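Local coordinates for putative mannose-6-phosphate isomerase YvyI (Bacillus subtilis, PDB 1QWR), which probably interconverts D-mannose 6-phosphate and D-fructose 6-phosphate as a zinc-dependent type 1 mannose-6-phosphate isomerase of the cupin clan, at residues D104-E109 / A217-T222; T146-G151 / L212-A217; D201-D204 / S208-E211. All blocks are in the same frame, centred on the assembly; numbering follows the deposited sequence.

Contact 1: residues D104-E109 / A217-T222; sequences DYYAGE and AVNAAT
The Tyr-106 ring is met obliquely by Asn-219 and Ala-220, both from the same side of its plane. At CE1, CZ and OH it meets the CB of Asn-219, while CD2, diagonally across from CE1, comes 4.5 Å from Ala-220 CB. In the neighbouring Tyr-105 ring one face is covered by its own helix, Glu-109 CG standing 3.5 Å above the plane and displaced toward the rim. This is helix-to-helix packing at the surface of a cupin-type isomerase: helix 104-110 sends a single tyrosine across to the C-terminal end of helix 214-220. The reach depends on CG of Tyr-106 standing opposite its own backbone nitrogen (chi1 -163°), with the ring then turned nearly square at chi2 88°. The side chains of Tyr-106 and Asn-219 cross at about a right angle, yet the phenol and amide planes are only 18° apart. The amide does not bond to the phenol; its ND2 turns back to the carbonyl of Ala-215 in its own helix. Behind the tyrosine, Ala-220 also leans on Pro-102 and Tyr-195, and its side chain lies about 7 Å from that of the zinc ligand His-101 and about 12 Å from the zinc ion, so the patch lies near the metal site without taking part in it. Helix 214-220 stops just here, Ala-221 N still giving a hydrogen bond to Ala-217 O at 2.9 Å before the backbone leaves helical angles. The closest touch across the two segments is the phenolic one: Tyr-106 OH to Asn-219 CB, 3.5 Å.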
# COMPACT_ATOMS: atom_id res chain seq x y z
N ASP A 104 -2.42 -14.66 -7.60
CA ASP A 104 -2.28 -14.43 -9.04
C ASP A 104 -3.07 -15.42 -9.91
O ASP A 104 -3.65 -15.06 -10.95
CB ASP A 104 -0.80 -14.49 -9.46
CG ASP A 104 0.02 -13.33 -8.95
OD1 ASP A 104 -0.56 -12.31 -8.50
OD2 ASP A 104 1.28 -13.43 -9.01
N TYR A 105 -3.07 -16.68 -9.50
CA TYR A 105 -3.79 -17.69 -10.29
C TYR A 105 -5.29 -17.44 -10.30
O TYR A 105 -5.91 -17.37 -11.37
CB TYR A 105 -3.53 -19.09 -9.73
CG TYR A 105 -4.38 -20.13 -10.41
CD1 TYR A 105 -4.11 -20.53 -11.73
CD2 TYR A 105 -5.48 -20.69 -9.76
CE1 TYR A 105 -4.92 -21.46 -12.38
CE2 TYR A 105 -6.30 -21.62 -10.40
CZ TYR A 105 -6.02 -21.99 -11.71
OH TYR A 105 -6.84 -22.89 -12.35
N TYR A 106 -5.88 -17.31 -9.13
CA TYR A 106 -7.32 -17.11 -9.06
C TYR A 106 -7.75 -15.81 -9.69
O TYR A 106 -8.78 -15.76 -10.36
CB TYR A 106 -7.82 -17.16 -7.62
CG TYR A 106 -9.32 -17.36 -7.54
CD1 TYR A 106 -9.86 -18.65 -7.53
CD2 TYR A 106 -10.19 -16.27 -7.50
CE1 TYR A 106 -11.25 -18.86 -7.47
CE2 TYR A 106 -11.59 -16.46 -7.44
CZ TYR A 106 -12.11 -17.76 -7.43
OH TYR A 106 -13.48 -17.97 -7.39
N ALA A 107 -6.97 -14.75 -9.46
CA ALA A 107 -7.28 -13.44 -10.02
C ALA A 107 -7.22 -13.48 -11.53
O ALA A 107 -8.10 -12.95 -12.21
CB ALA A 107 -6.29 -12.38 -9.49
N GLY A 108 -6.17 -14.10 -12.05
CA GLY A 108 -6.00 -14.19 -13.49
C GLY A 108 -7.12 -15.01 -14.11
O GLY A 108 -7.66 -14.63 -15.14
N GLU A 109 -7.48 -16.11 -13.47
CA GLU A 109 -8.55 -16.98 -13.97
C GLU A 109 -9.95 -16.38 -13.88
O GLU A 109 -10.77 -16.55 -14.79
CB GLU A 109 -8.54 -18.32 -13.22
CG GLU A 109 -7.36 -19.20 -13.57
CD GLU A 109 -7.32 -19.52 -15.05
OE1 GLU A 109 -8.26 -20.18 -15.53
OE2 GLU A 109 -6.37 -19.10 -15.74
N ALA A 217 -15.00 -15.11 -2.46
CA ALA A 217 -14.22 -14.93 -1.24
C ALA A 217 -13.94 -16.28 -0.61
O ALA A 217 -12.82 -16.57 -0.17
CB ALA A 217 -15.00 -14.05 -0.24
N VAL A 218 -14.96 -17.12 -0.54
CA VAL A 218 -14.76 -18.44 0.07
C VAL A 218 -13.79 -19.26 -0.77
O VAL A 218 -12.92 -19.95 -0.23
CB VAL A 218 -16.12 -19.16 0.22
CG1 VAL A 218 -15.90 -20.55 0.80
CG2 VAL A 218 -17.01 -18.34 1.17
N ASN A 219 -13.90 -19.17 -2.09
CA ASN A 219 -12.99 -19.90 -2.97
C ASN A 219 -11.55 -19.41 -2.82
O ASN A 219 -10.61 -20.20 -2.84
CB ASN A 219 -13.42 -19.74 -4.42
CG ASN A 219 -14.45 -20.77 -4.85
OD1 ASN A 219 -14.11 -21.94 -5.05
ND2 ASN A 219 -15.69 -20.34 -4.99
N ALA A 220 -11.37 -18.11 -2.67
CA ALA A 220 -10.01 -17.56 -2.56
C ALA A 220 -9.39 -17.64 -1.18
O ALA A 220 -8.16 -17.56 -1.03
CB ALA A 220 -10.00 -16.11 -3.03
N ALA A 221 -10.24 -17.79 -0.18
CA ALA A 221 -9.79 -17.80 1.20
C ALA A 221 -9.02 -19.04 1.63
O ALA A 221 -9.39 -20.16 1.29
CB ALA A 221 -10.99 -17.58 2.14
N THR A 222 -7.96 -18.81 2.38
CA THR A 222 -7.14 -19.87 2.91
C THR A 222 -7.83 -20.40 4.17
O THR A 222 -8.09 -19.64 5.10
CB THR A 222 -5.79 -19.34 3.31
OG1 THR A 222 -5.17 -18.78 2.16
CG2 THR A 222 -4.92 -20.45 3.90

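Contact 2: residues T146-G151 / L212-A217; sequences TMINSG and LHFAKA
Ile-148 points from helix 141-149 straight at the Phe-214 ring, which comes to meet it from the opposite direction. Starting at CB, the isoleucine is already close, 3.6 Å from Phe-214 CZ. One branch, CG2, presses closer still, reaching CZ at 3.3 Å and approaching the ring obliquely. The other branch runs through CG1 to CD1, which sits 3.5 Å from Phe-214 CE1, so the two methyls share one corner of the ring. CG1 stands opposite the carbonyl carbon (chi1 -70°), which puts CG2 and CD1 on the phenylalanine together; Trp-153 and Leu-156 also pack against this isoleucine. Round the ring, Asn-149 takes the other corner. Its OD1 lies at the edge, near the ring plane, 3.1 Å from Phe-214 CE2, the amide plane standing 86° to that of the ring. Helix 141-149 ends directly after this, closed by a Schellman motif with Gly-151 at positive phi, while Phe-214 opens helix 214-220 behind the N-cap residue His-213. The join of the two helix ends is therefore tight apolar packing, helped perhaps by the attraction of a carbonyl oxygen for the slightly positive ring edge.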
# COMPACT_ATOMS: atom_id res chain seq x y z
N THR A 146 -20.76 -21.47 6.89
CA THR A 146 -21.77 -21.50 7.95
C THR A 146 -21.67 -20.29 8.88
O THR A 146 -22.66 -19.63 9.17
CB THR A 146 -21.63 -22.78 8.80
OG1 THR A 146 -21.77 -23.93 7.96
CG2 THR A 146 -22.68 -22.83 9.90
N MSE A 147 -20.46 -20.01 9.36
CA MSE A 147 -20.24 -18.88 10.26
C MSE A 147 -20.45 -17.52 9.63
O MSE A 147 -20.76 -16.56 10.34
CB MSE A 147 -18.86 -18.97 10.87
CG MSE A 147 -18.71 -20.16 11.74
SE MSE A 147 -17.05 -20.15 12.64
CE MSE A 147 -17.51 -19.00 14.12
N ILE A 148 -20.28 -17.42 8.32
CA ILE A 148 -20.50 -16.15 7.65
C ILE A 148 -22.00 -15.97 7.48
O ILE A 148 -22.51 -14.86 7.64
CB ILE A 148 -19.82 -16.09 6.25
CG1 ILE A 148 -18.29 -16.04 6.41
CG2 ILE A 148 -20.31 -14.88 5.48
CD1 ILE A 148 -17.54 -16.01 5.09
N ASN A 149 -22.70 -17.06 7.16
CA ASN A 149 -24.14 -17.01 6.97
C ASN A 149 -24.90 -16.65 8.24
O ASN A 149 -25.96 -16.04 8.17
CB ASN A 149 -24.68 -18.34 6.42
CG ASN A 149 -24.49 -18.45 4.92
OD1 ASN A 149 -24.49 -17.45 4.21
ND2 ASN A 149 -24.34 -19.68 4.43
N SER A 150 -24.38 -17.04 9.40
CA SER A 150 -25.07 -16.71 10.63
C SER A 150 -24.48 -15.42 11.21
O SER A 150 -24.76 -15.03 12.35
CB SER A 150 -24.95 -17.87 11.64
OG SER A 150 -23.62 -18.07 12.07
N GLY A 151 -23.67 -14.76 10.39
CA GLY A 151 -23.05 -13.52 10.80
C GLY A 151 -22.36 -13.59 12.14
O GLY A 151 -22.33 -12.60 12.87
N LEU A 212 -20.95 -7.51 -2.72
CA LEU A 212 -20.32 -8.56 -1.91
C LEU A 212 -20.01 -9.68 -2.90
O LEU A 212 -20.66 -9.80 -3.94
CB LEU A 212 -21.27 -9.04 -0.80
CG LEU A 212 -21.78 -7.99 0.20
CD1 LEU A 212 -22.57 -8.68 1.31
CD2 LEU A 212 -20.60 -7.22 0.80
N HIS A 213 -19.00 -10.49 -2.60
CA HIS A 213 -18.58 -11.57 -3.49
C HIS A 213 -18.36 -12.78 -2.60
O HIS A 213 -17.23 -13.24 -2.44
CB HIS A 213 -17.26 -11.19 -4.17
CG HIS A 213 -17.14 -9.73 -4.49
ND1 HIS A 213 -17.39 -9.21 -5.75
CD2 HIS A 213 -16.82 -8.67 -3.71
CE1 HIS A 213 -17.23 -7.90 -5.72
NE2 HIS A 213 -16.88 -7.54 -4.50
N PHE A 214 -19.45 -13.29 -2.03
CA PHE A 214 -19.39 -14.43 -1.12
C PHE A 214 -18.68 -15.68 -1.66
O PHE A 214 -17.74 -16.18 -1.05
CB PHE A 214 -20.82 -14.78 -0.66
CG PHE A 214 -20.88 -15.56 0.63
CD1 PHE A 214 -19.72 -15.91 1.31
CD2 PHE A 214 -22.11 -15.96 1.15
CE1 PHE A 214 -19.78 -16.64 2.51
CE2 PHE A 214 -22.18 -16.69 2.35
CZ PHE A 214 -21.01 -17.03 3.02
N ALA A 215 -19.14 -16.19 -2.80
CA ALA A 215 -18.57 -17.40 -3.40
C ALA A 215 -17.09 -17.23 -3.69
O ALA A 215 -16.27 -18.06 -3.29
CB ALA A 215 -19.32 -17.74 -4.70
N LYS A 216 -16.75 -16.16 -4.39
CA LYS A 216 -15.36 -15.92 -4.73
C LYS A 216 -14.49 -15.78 -3.49
O LYS A 216 -13.36 -16.26 -3.48
CB LYS A 216 -15.23 -14.69 -5.63
CG LYS A 216 -15.65 -14.95 -7.07
CD LYS A 216 -15.41 -13.74 -7.96
CE LYS A 216 -15.63 -14.08 -9.42
NZ LYS A 216 -15.32 -12.92 -10.29
N ALA A 217 -15.00 -15.11 -2.46
CA ALA A 217 -14.22 -14.93 -1.24
C ALA A 217 -13.94 -16.28 -0.61
O ALA A 217 -12.82 -16.57 -0.17
CB ALA A 217 -15.00 -14.05 -0.24

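Contact 3: residues D201-D204 / S208-E211; sequences DRLD and SPRE. With SO4 (sulfate ion), chain C.
Asp-204 and Ser-208 hold the two arms of this doubled-back loop together with a pair of hydrogen bonds. Asp-204 N gives to Ser-208 O at 3.0 Å (159° at the hydrogen), coming from above the carbonyl plane. In return Ser-208 N gives to Asp-204 OD1 at 2.8 Å, meeting the carboxylate oxygen nearly end-on. CG of Asp-204 sits between its backbone N and carbonyl carbon (chi1 83°), which folds the carboxylate over the serine. The cost is that OD1 and Ser-208 O, both acceptors, stand 2.7 Å apart. With alanine in place of Asp-204 the carboxylate is gone, and Ser-208 N would probably lose its acceptor, leaving the turn held with less help. Further along, a water joins the arms, donating to Arg-202 O (2.7 Å) and accepting from Arg-210 N (2.9 Å), and Pro-209 CA offers a C-H to that same Arg-202 O. The two arginines run side by side, and Asp-199 salt-bridges both, one oxygen to Arg-202 NH2 and the other to Arg-210 NE. That positions Arg-210 to grip the sulfate with two N-H groups, NH1 to O2 and NH2 to O1, each at 3.0 Å. Ser-97, Trp-20, Lys-99, Lys-18 and Arg-196, the last probably an active-site residue, also hydrogen-bond the anion. So many donors round a sulfate probably brought by the crystallisation liquor are consistent with a pocket for the phosphate of the sugar substrate.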
# COMPACT_ATOMS: atom_id res chain seq x y z
N ASP A 201 -23.73 -3.66 6.19
CA ASP A 201 -25.01 -3.21 5.62
C ASP A 201 -25.09 -1.71 5.36
O ASP A 201 -26.16 -1.09 5.52
CB ASP A 201 -26.16 -3.63 6.53
CG ASP A 201 -26.22 -5.13 6.73
OD1 ASP A 201 -26.44 -5.85 5.74
OD2 ASP A 201 -26.04 -5.59 7.88
N ARG A 202 -23.97 -1.12 4.94
CA ARG A 202 -23.92 0.31 4.68
C ARG A 202 -24.30 0.71 3.27
O ARG A 202 -24.18 -0.08 2.34
CB ARG A 202 -22.53 0.85 4.99
CG ARG A 202 -22.18 0.76 6.45
CD ARG A 202 -20.76 1.24 6.70
NE ARG A 202 -19.75 0.35 6.11
CZ ARG A 202 -18.45 0.44 6.36
NH1 ARG A 202 -18.02 1.39 7.19
NH2 ARG A 202 -17.59 -0.43 5.83
N LEU A 203 -24.74 1.95 3.11
CA LEU A 203 -25.12 2.49 1.82
C LEU A 203 -24.06 3.48 1.37
O LEU A 203 -23.46 4.17 2.20
CB LEU A 203 -26.47 3.21 1.90
CG LEU A 203 -27.71 2.36 2.21
CD1 LEU A 203 -27.85 1.24 1.18
CD2 LEU A 203 -27.60 1.80 3.61
N ASP A 204 -23.83 3.55 0.06
CA ASP A 204 -22.84 4.46 -0.50
C ASP A 204 -23.48 5.81 -0.84
O ASP A 204 -24.69 6.00 -0.65
CB ASP A 204 -22.21 3.83 -1.76
CG ASP A 204 -23.05 4.02 -3.01
OD1 ASP A 204 -24.29 3.84 -2.96
OD2 ASP A 204 -22.46 4.34 -4.06
N SER A 208 -26.92 3.05 -2.59
CA SER A 208 -26.90 1.62 -2.89
C SER A 208 -25.84 0.88 -2.08
O SER A 208 -24.77 1.42 -1.82
CB SER A 208 -26.64 1.39 -4.38
OG SER A 208 -27.66 1.97 -5.18
N PRO A 209 -26.14 -0.37 -1.67
CA PRO A 209 -25.20 -1.19 -0.88
C PRO A 209 -24.00 -1.55 -1.75
O PRO A 209 -24.13 -1.64 -2.96
CB PRO A 209 -26.02 -2.44 -0.54
CG PRO A 209 -27.45 -2.10 -0.90
CD PRO A 209 -27.31 -1.16 -2.06
N ARG A 210 -22.84 -1.75 -1.13
CA ARG A 210 -21.68 -2.12 -1.93
C ARG A 210 -21.70 -3.62 -2.23
O ARG A 210 -22.21 -4.41 -1.44
CB ARG A 210 -20.39 -1.71 -1.22
CG ARG A 210 -20.35 -0.19 -0.95
CD ARG A 210 -18.94 0.29 -0.69
NE ARG A 210 -18.36 -0.30 0.53
CZ ARG A 210 -17.05 -0.34 0.78
NH1 ARG A 210 -16.20 0.17 -0.11
NH2 ARG A 210 -16.59 -0.89 1.90
N GLU A 211 -21.15 -3.98 -3.39
CA GLU A 211 -21.10 -5.37 -3.85
C GLU A 211 -20.36 -6.34 -2.93
O GLU A 211 -19.28 -6.03 -2.44
CB GLU A 211 -20.43 -5.42 -5.22
CG GLU A 211 -21.36 -5.67 -6.38
CD GLU A 211 -20.57 -5.93 -7.66
OE1 GLU A 211 -19.89 -6.98 -7.73
OE2 GLU A 211 -20.63 -5.09 -8.58
S SO4 C . -13.00 -1.71 0.91
O1 SO4 C . -13.80 -2.01 2.13
O2 SO4 C . -13.34 -0.38 0.39
O3 SO4 C . -13.24 -2.74 -0.12
O4 SO4 C . -11.57 -1.73 1.27
O HOH W 1 -22.45 -2.02 1.77

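From the N terminus, helix 104-110 comes first and opens the loop that contact 1 will close last. Helix 141-149 then opens contact 2, and the stretch after strand 195-198 opens contact 3, which shuts almost at once, four residues on. Residues 212-217 follow directly and close contact 2, and 217-222 close contact 1. The three are thus nested, 3 within 2 within 1, and none cross. Helix 214-220 carries both outer closures: Ala-217 belongs to each, and Tyr-106 OH packs on Lys-216 CG at 3.7 Å. Contacts 1 and 2 thus tie helices 104-110 and 141-149 to helix 214-220, and contact 3 folds the loop that leads into that helix and carries the sulfate-binding arginine.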